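Local coordinates for protein butyryl-CoA dehydrogenase (Marinomonas mediterranea, PDB 6CXT) that belongs to the acyl-CoA dehydrogenase family of flavoproteins and holds flavin-adenine dinucleotide between subunits of its assembly, at residues R284-M298 against A322-R336. Sequence-based numbering, arbitrary orientation.
Sequences RIADMGVRLESARLM and AISEAFVQSGIDSIR. With FAD (flavin-adenine dinucleotide), chain D.
Arg291 reaches across from helix 279-306 to Asp333 on helix 313-338, two antiparallel neighbours in the mainly helical C-terminal domain of the acyl-CoA dehydrogenase fold; the axes of segments 284-298 and 322-336 come within 9.1 Å at 157°. Arg291 is the knob, set among Ala326, Gln329, Ser330 and Asp333. Its CB rests against Ala326 CB at 4.2 Å. CD crosses the Gln329 side chain at a slant, and a bend at chi3 (-48°) folds the guanidinium back along its own helix, one face over Asp287 O and the other under Gln329 CB. NE donates a hydrogen bond to a water that in turn donates to Ala326 O. At the tip, Arg291 NH2 forms a salt bridge to Asp333 OD2 (2.9 Å), arriving on the anti side, tilted out of the carboxylate plane. NH1 binds a second water that donates to both Asp333 OD2 and Arg284 O.

In the conformer modelled here, Arg284 NH1 meets the other carboxylate oxygen, Asp333 OD1, at 2.7 Å from above the carboxylate plane, a bent bond of 135°. Two arginines then share one buried aspartate, probably stabilising its negative charge. Arg336 lays CD over that Arg284 guanidinium, 3.5 Å above its centre, and its NH2 forms a salt bridge with Glu325 of a neighbouring subunit. Met288 SD packs on Asp333 CB at 3.8 Å, the two side chains running past each other in opposite directions. At the far end, Met298 SD meets Ala322 CB; at the near end, the flavin-adenine dinucleotide ribose hydroxyl O3B donates to Arg336 O at 2.6 Å.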
loop_
_atom_site.group_PDB
_atom_site.type_symbol
_atom_site.label_atom_id
_atom_site.label_comp_id
_atom_site.label_asym_id
_atom_site.label_seq_id
_atom_site.Cartn_x
_atom_site.Cartn_y
_atom_site.Cartn_z
ATOM N N ARG B 284 -11.583 7.256 1.567
ATOM C CA ARG B 284 -10.964 7.094 0.190
ATOM C C ARG B 284 -10.778 8.477 -0.602
ATOM O O ARG B 284 -9.714 8.918 -1.078
ATOM C CB ARG B 284 -11.808 6.142 -0.663
ATOM C CG ARG B 284 -11.228 5.774 -2.015
ATOM C CD ARG B 284 -11.900 4.547 -2.642
ATOM N NE ARG B 284 -11.689 3.275 -1.972
ATOM C CZ ARG B 284 -10.531 2.587 -1.907
ATOM N NH1 ARG B 284 -9.447 3.001 -2.486
ATOM N NH2 ARG B 284 -10.464 1.441 -1.242
ATOM N N ILE B 285 -11.883 9.233 -0.510
ATOM C CA ILE B 285 -11.820 10.585 -1.106
ATOM C C ILE B 285 -10.841 11.498 -0.367
ATOM O O ILE B 285 -10.113 12.317 -1.015
ATOM C CB ILE B 285 -13.249 11.207 -1.224
ATOM C CG1 ILE B 285 -14.052 10.324 -2.179
ATOM C CG2 ILE B 285 -13.205 12.644 -1.794
ATOM C CD1 ILE B 285 -15.559 10.681 -2.244
ATOM N N ALA B 286 -10.800 11.389 0.962
ATOM C CA ALA B 286 -9.858 12.188 1.723
ATOM C C ALA B 286 -8.404 11.906 1.230
ATOM O O ALA B 286 -7.622 12.808 1.020
ATOM C CB ALA B 286 -9.954 11.860 3.207
ATOM N N ASP B 287 -8.107 10.639 1.007
ATOM C CA ASP B 287 -6.759 10.276 0.536
ATOM C C ASP B 287 -6.510 10.745 -0.886
ATOM O O ASP B 287 -5.371 11.077 -1.210
ATOM C CB ASP B 287 -6.526 8.766 0.627
ATOM C CG ASP B 287 -6.333 8.262 2.048
ATOM O OD1 ASP B 287 -5.970 9.039 2.974
ATOM O OD2 ASP B 287 -6.607 7.034 2.266
ATOM N N MET B 288 -7.532 10.798 -1.745
ATOM C CA MET B 288 -7.345 11.435 -3.066
ATOM C C MET B 288 -6.970 12.902 -2.857
ATOM O O MET B 288 -6.092 13.446 -3.552
ATOM C CB MET B 288 -8.646 11.349 -3.896
ATOM C CG MET B 288 -9.065 9.942 -4.278
ATOM S SD MET B 288 -10.734 9.910 -5.034
ATOM C CE MET B 288 -10.363 10.755 -6.572
ATOM N N GLY B 289 -7.624 13.568 -1.899
ATOM C CA GLY B 289 -7.310 15.004 -1.658
ATOM C C GLY B 289 -5.875 15.168 -1.128
ATOM O O GLY B 289 -5.132 16.079 -1.533
ATOM N N VAL B 290 -5.491 14.273 -0.234
ATOM C CA VAL B 290 -4.128 14.310 0.330
ATOM C C VAL B 290 -3.063 14.118 -0.791
ATOM O O VAL B 290 -2.110 14.924 -0.927
ATOM C CB VAL B 290 -3.947 13.249 1.423
ATOM C CG1 VAL B 290 -2.464 13.204 1.902
ATOM C CG2 VAL B 290 -4.915 13.537 2.609
ATOM N N ARG B 291 -3.235 13.050 -1.548
ATOM C CA ARG B 291 -2.260 12.742 -2.594
ATOM C C ARG B 291 -2.208 13.859 -3.657
ATOM O O ARG B 291 -1.132 14.156 -4.170
ATOM C CB ARG B 291 -2.586 11.383 -3.231
ATOM C CG ARG B 291 -2.283 10.215 -2.258
ATOM C CD ARG B 291 -2.438 8.868 -3.030
ATOM N NE ARG B 291 -3.715 8.824 -3.813
ATOM C CZ ARG B 291 -4.825 8.145 -3.469
ATOM N NH1 ARG B 291 -4.868 7.462 -2.334
ATOM N NH2 ARG B 291 -5.906 8.195 -4.275
ATOM N N LEU B 292 -3.349 14.512 -3.914
ATOM C CA LEU B 292 -3.373 15.605 -4.845
ATOM C C LEU B 292 -2.668 16.860 -4.305
ATOM O O LEU B 292 -1.868 17.497 -5.019
ATOM C CB LEU B 292 -4.825 15.921 -5.234
ATOM C CG LEU B 292 -5.010 17.148 -6.152
ATOM C CD1 LEU B 292 -4.171 16.980 -7.449
ATOM C CD2 LEU B 292 -6.490 17.241 -6.529
ATOM N N GLU B 293 -2.947 17.240 -3.053
ATOM C CA GLU B 293 -2.218 18.402 -2.480
ATOM C C GLU B 293 -0.715 18.164 -2.532
ATOM O O GLU B 293 0.056 19.045 -2.930
ATOM C CB GLU B 293 -2.655 18.747 -1.034
ATOM C CG GLU B 293 -2.011 20.065 -0.579
ATOM C CD GLU B 293 -2.058 20.282 0.938
ATOM O OE1 GLU B 293 -1.074 19.918 1.622
ATOM O OE2 GLU B 293 -3.092 20.784 1.451
ATOM N N SER B 294 -0.320 16.961 -2.128
ATOM C CA SER B 294 1.051 16.554 -2.167
ATOM C C SER B 294 1.653 16.672 -3.590
ATOM O O SER B 294 2.704 17.316 -3.752
ATOM C CB SER B 294 1.124 15.100 -1.722
ATOM O OG SER B 294 2.451 14.591 -1.918
ATOM N N ALA B 295 0.999 16.062 -4.587
ATOM C CA ALA B 295 1.552 16.037 -5.974
ATOM C C ALA B 295 1.665 17.472 -6.528
ATOM O O ALA B 295 2.684 17.823 -7.177
ATOM C CB ALA B 295 0.675 15.174 -6.870
ATOM N N ARG B 296 0.648 18.306 -6.245
ATOM C CA ARG B 296 0.616 19.710 -6.698
ATOM C C ARG B 296 1.768 20.506 -6.080
ATOM O O ARG B 296 2.428 21.280 -6.771
ATOM C CB ARG B 296 -0.738 20.364 -6.372
ATOM C CG ARG B 296 -0.800 21.811 -6.800
ATOM C CD ARG B 296 -2.131 22.456 -6.501
ATOM N NE ARG B 296 -3.216 21.889 -7.296
ATOM C CZ ARG B 296 -4.288 21.304 -6.787
ATOM N NH1 ARG B 296 -4.432 21.169 -5.462
ATOM N NH2 ARG B 296 -5.251 20.892 -7.587
ATOM N N LEU B 297 1.972 20.374 -4.771
ATOM C CA LEU B 297 3.085 21.062 -4.110
ATOM C C LEU B 297 4.443 20.595 -4.686
ATOM O O LEU B 297 5.363 21.389 -4.781
ATOM C CB LEU B 297 3.070 20.775 -2.592
ATOM C CG LEU B 297 1.876 21.523 -1.875
ATOM C CD1 LEU B 297 1.697 21.069 -0.417
ATOM C CD2 LEU B 297 2.067 23.051 -1.912
ATOM N N MET B 298 4.588 19.287 -4.936
ATOM C CA MET B 298 5.802 18.742 -5.508
ATOM C C MET B 298 6.072 19.301 -6.888
ATOM O O MET B 298 7.223 19.563 -7.195
ATOM C CB MET B 298 5.755 17.197 -5.535
ATOM C CG MET B 298 5.773 16.755 -4.077
ATOM S SD MET B 298 5.639 14.972 -3.987
ATOM C CE MET B 298 7.274 14.467 -4.477
ATOM N N ALA B 322 5.452 11.176 -8.289
ATOM C CA ALA B 322 4.324 11.361 -7.366
ATOM C C ALA B 322 3.056 11.673 -8.174
ATOM O O ALA B 322 1.979 11.144 -7.839
ATOM C CB ALA B 322 4.617 12.481 -6.383
ATOM N N ILE B 323 3.159 12.543 -9.199
ATOM C CA ILE B 323 1.974 12.925 -9.982
ATOM C C ILE B 323 1.412 11.702 -10.714
ATOM O O ILE B 323 0.179 11.442 -10.682
ATOM C CB ILE B 323 2.302 14.059 -11.011
ATOM C CG1 ILE B 323 2.562 15.367 -10.244
ATOM C CG2 ILE B 323 1.136 14.256 -12.020
ATOM C CD1 ILE B 323 3.228 16.444 -11.106
ATOM N N SER B 324 2.299 10.960 -11.391
ATOM C CA SER B 324 1.835 9.904 -12.258
ATOM C C SER B 324 1.263 8.758 -11.359
ATOM O O SER B 324 0.201 8.189 -11.672
ATOM C CB SER B 324 2.983 9.386 -13.162
ATOM O OG SER B 324 4.066 8.907 -12.348
ATOM N N GLU B 325 1.939 8.478 -10.242
ATOM C CA GLU B 325 1.413 7.445 -9.309
ATOM C C GLU B 325 0.077 7.870 -8.663
ATOM O O GLU B 325 -0.860 7.041 -8.541
ATOM C CB GLU B 325 2.453 6.982 -8.257
ATOM C CG GLU B 325 3.678 6.309 -8.938
ATOM C CD GLU B 325 3.382 4.955 -9.576
ATOM O OE1 GLU B 325 2.279 4.358 -9.369
ATOM O OE2 GLU B 325 4.275 4.403 -10.316
ATOM N N ALA B 326 -0.002 9.137 -8.272
ATOM C CA ALA B 326 -1.271 9.635 -7.702
ATOM C C ALA B 326 -2.393 9.555 -8.747
ATOM O O ALA B 326 -3.530 9.250 -8.418
ATOM C CB ALA B 326 -1.107 11.055 -7.148
ATOM N N PHE B 327 -2.052 9.777 -10.023
ATOM C CA PHE B 327 -3.017 9.815 -11.083
ATOM C C PHE B 327 -3.568 8.410 -11.325
ATOM O O PHE B 327 -4.768 8.240 -11.514
ATOM C CB PHE B 327 -2.424 10.500 -12.354
ATOM C CG PHE B 327 -3.398 10.726 -13.482
ATOM C CD1 PHE B 327 -4.776 10.954 -13.257
ATOM C CD2 PHE B 327 -2.906 10.824 -14.803
ATOM C CE1 PHE B 327 -5.664 11.231 -14.328
ATOM C CE2 PHE B 327 -3.785 11.072 -15.854
ATOM C CZ PHE B 327 -5.163 11.271 -15.621
ATOM N N VAL B 328 -2.724 7.391 -11.247
ATOM C CA VAL B 328 -3.219 6.004 -11.358
ATOM C C VAL B 328 -4.191 5.710 -10.173
ATOM O O VAL B 328 -5.282 5.155 -10.366
ATOM C CB VAL B 328 -2.004 4.995 -11.324
ATOM C CG1 VAL B 328 -2.476 3.546 -11.100
ATOM C CG2 VAL B 328 -1.238 5.060 -12.670
ATOM N N GLN B 329 -3.816 6.107 -8.971
ATOM C CA GLN B 329 -4.670 5.837 -7.815
ATOM C C GLN B 329 -5.996 6.608 -7.943
ATOM O O GLN B 329 -7.048 6.081 -7.598
ATOM C CB GLN B 329 -3.947 6.204 -6.525
ATOM C CG GLN B 329 -2.668 5.392 -6.274
ATOM C CD GLN B 329 -1.896 5.907 -5.092
ATOM O OE1 GLN B 329 -1.128 6.881 -5.212
ATOM N NE2 GLN B 329 -2.059 5.267 -3.950
ATOM N N SER B 330 -5.904 7.846 -8.420
ATOM C CA SER B 330 -7.086 8.687 -8.637
ATOM C C SER B 330 -8.068 8.018 -9.642
ATOM O O SER B 330 -9.289 7.940 -9.412
ATOM C CB SER B 330 -6.648 10.067 -9.173
ATOM O OG SER B 330 -7.822 10.902 -9.342
ATOM N N GLY B 331 -7.517 7.510 -10.771
ATOM C CA GLY B 331 -8.327 6.818 -11.767
ATOM C C GLY B 331 -9.023 5.586 -11.157
ATOM O O GLY B 331 -10.202 5.337 -11.437
ATOM N N ILE B 332 -8.300 4.788 -10.381
ATOM C CA ILE B 332 -8.909 3.629 -9.788
ATOM C C ILE B 332 -9.969 4.055 -8.731
ATOM O O ILE B 332 -11.102 3.560 -8.723
ATOM C CB ILE B 332 -7.844 2.738 -9.122
ATOM C CG1 ILE B 332 -6.923 2.110 -10.221
ATOM C CG2 ILE B 332 -8.501 1.639 -8.260
ATOM C CD1 ILE B 332 -5.606 1.652 -9.585
ATOM N N ASP B 333 -9.595 4.981 -7.883
ATOM C CA ASP B 333 -10.512 5.385 -6.781
ATOM C C ASP B 333 -11.821 6.068 -7.332
ATOM O O ASP B 333 -12.930 5.835 -6.805
ATOM C CB ASP B 333 -9.776 6.323 -5.813
ATOM C CG ASP B 333 -8.843 5.573 -4.893
ATOM O OD1 ASP B 333 -8.988 4.372 -4.739
ATOM O OD2 ASP B 333 -8.037 6.205 -4.217
ATOM N N SER B 334 -11.693 6.872 -8.388
ATOM C CA SER B 334 -12.860 7.467 -9.055
ATOM C C SER B 334 -13.830 6.383 -9.530
ATOM O O SER B 334 -15.056 6.516 -9.389
ATOM C CB SER B 334 -12.426 8.340 -10.226
ATOM O OG SER B 334 -11.752 9.468 -9.719
ATOM N N ILE B 335 -13.300 5.301 -10.121
ATOM C CA ILE B 335 -14.176 4.201 -10.500
ATOM C C ILE B 335 -14.820 3.587 -9.261
ATOM O O ILE B 335 -16.053 3.367 -9.247
ATOM C CB ILE B 335 -13.423 3.146 -11.371
ATOM C CG1 ILE B 335 -13.112 3.773 -12.746
ATOM C CG2 ILE B 335 -14.220 1.873 -11.531
ATOM C CD1 ILE B 335 -12.112 2.900 -13.576
ATOM N N ARG B 336 -14.048 3.295 -8.253
ATOM C CA ARG B 336 -14.599 2.738 -7.058
ATOM C C ARG B 336 -15.761 3.576 -6.463
ATOM O O ARG B 336 -16.743 3.050 -6.102
ATOM C CB ARG B 336 -13.511 2.539 -6.020
ATOM C CG ARG B 336 -12.437 1.525 -6.340
ATOM C CD ARG B 336 -11.566 1.386 -5.131
ATOM N NE ARG B 336 -10.334 0.645 -5.265
ATOM C CZ ARG B 336 -10.223 -0.662 -5.189
ATOM N NH1 ARG B 336 -11.277 -1.414 -5.103
ATOM N NH2 ARG B 336 -9.045 -1.208 -5.255
HETATM P PA FAD D . -23.168 2.203 -5.329
HETATM O O1A FAD D . -23.855 1.102 -4.545
HETATM O O2A FAD D . -23.808 3.531 -5.698
HETATM O O5B FAD D . -21.722 2.462 -4.628
HETATM C C5B FAD D . -20.881 3.585 -4.981
HETATM C C4B FAD D . -19.734 3.566 -3.950
HETATM O O4B FAD D . -20.277 3.669 -2.609
HETATM C C3B FAD D . -18.952 2.259 -4.023
HETATM O O3B FAD D . -17.607 2.634 -3.698
HETATM C C2B FAD D . -19.525 1.455 -2.835
HETATM O O2B FAD D . -18.642 0.414 -2.347
HETATM C C1B FAD D . -19.839 2.585 -1.808
HETATM N N9A FAD D . -20.845 2.087 -0.847
HETATM C C8A FAD D . -22.166 1.858 -1.075
HETATM N N7A FAD D . -22.743 1.292 0.043
HETATM C C5A FAD D . -21.771 1.140 0.985
HETATM C C6A FAD D . -21.663 0.633 2.378
HETATM N N6A FAD D . -22.748 0.100 3.044
HETATM N N1A FAD D . -20.431 0.679 2.970
HETATM C C2A FAD D . -19.308 1.172 2.345
HETATM N N3A FAD D . -19.359 1.666 1.087
HETATM C C4A FAD D . -20.520 1.671 0.376
HETATM N N1 FAD D . -26.156 -6.126 -11.293
HETATM C C2 FAD D . -27.122 -7.083 -11.538
HETATM O O2 FAD D . -28.189 -6.976 -10.873
HETATM N N3 FAD D . -26.977 -8.091 -12.445
HETATM C C4 FAD D . -25.875 -8.176 -13.217
HETATM O O4 FAD D . -25.769 -9.089 -14.037
HETATM C C4X FAD D . -24.781 -7.162 -13.023
HETATM N N5 FAD D . -23.652 -7.146 -13.766
HETATM C C5X FAD D . -22.693 -6.188 -13.636
HETATM C C6 FAD D . -21.550 -6.260 -14.477
HETATM C C7 FAD D . -20.556 -5.265 -14.371
HETATM C C7M FAD D . -19.364 -5.328 -15.293
HETATM C C8 FAD D . -20.696 -4.170 -13.396
HETATM C C8M FAD D . -19.637 -3.126 -13.269
HETATM C C9 FAD D . -21.813 -4.110 -12.535
HETATM C C9A FAD D . -22.814 -5.103 -12.635
HETATM N N10 FAD D . -23.987 -5.079 -11.815
HETATM C C10 FAD D . -24.982 -6.102 -12.003
HETATM C "C1'" FAD D . -24.210 -4.030 -10.830
HETATM C "C2'" FAD D . -23.276 -4.267 -9.620
HETATM O "O2'" FAD D . -23.653 -5.394 -8.810
HETATM C "C3'" FAD D . -23.169 -2.966 -8.841
HETATM O "O3'" FAD D . -22.479 -2.034 -9.700
HETATM C "C4'" FAD D . -22.579 -3.015 -7.421
HETATM O "O4'" FAD D . -23.478 -3.744 -6.524
HETATM C "C5'" FAD D . -22.374 -1.602 -6.855
HETATM O "O5'" FAD D . -23.601 -0.879 -7.013
HETATM P P FAD D . -23.564 0.557 -7.655
HETATM O O1P FAD D . -24.975 1.153 -7.661
HETATM O O2P FAD D . -22.867 0.581 -9.003
HETATM O O3P FAD D . -22.685 1.497 -6.697
HETATM O O HOH W 1 -7.888 6.864 -1.862
HETATM O O HOH W 2 -4.659 10.013 -6.108
#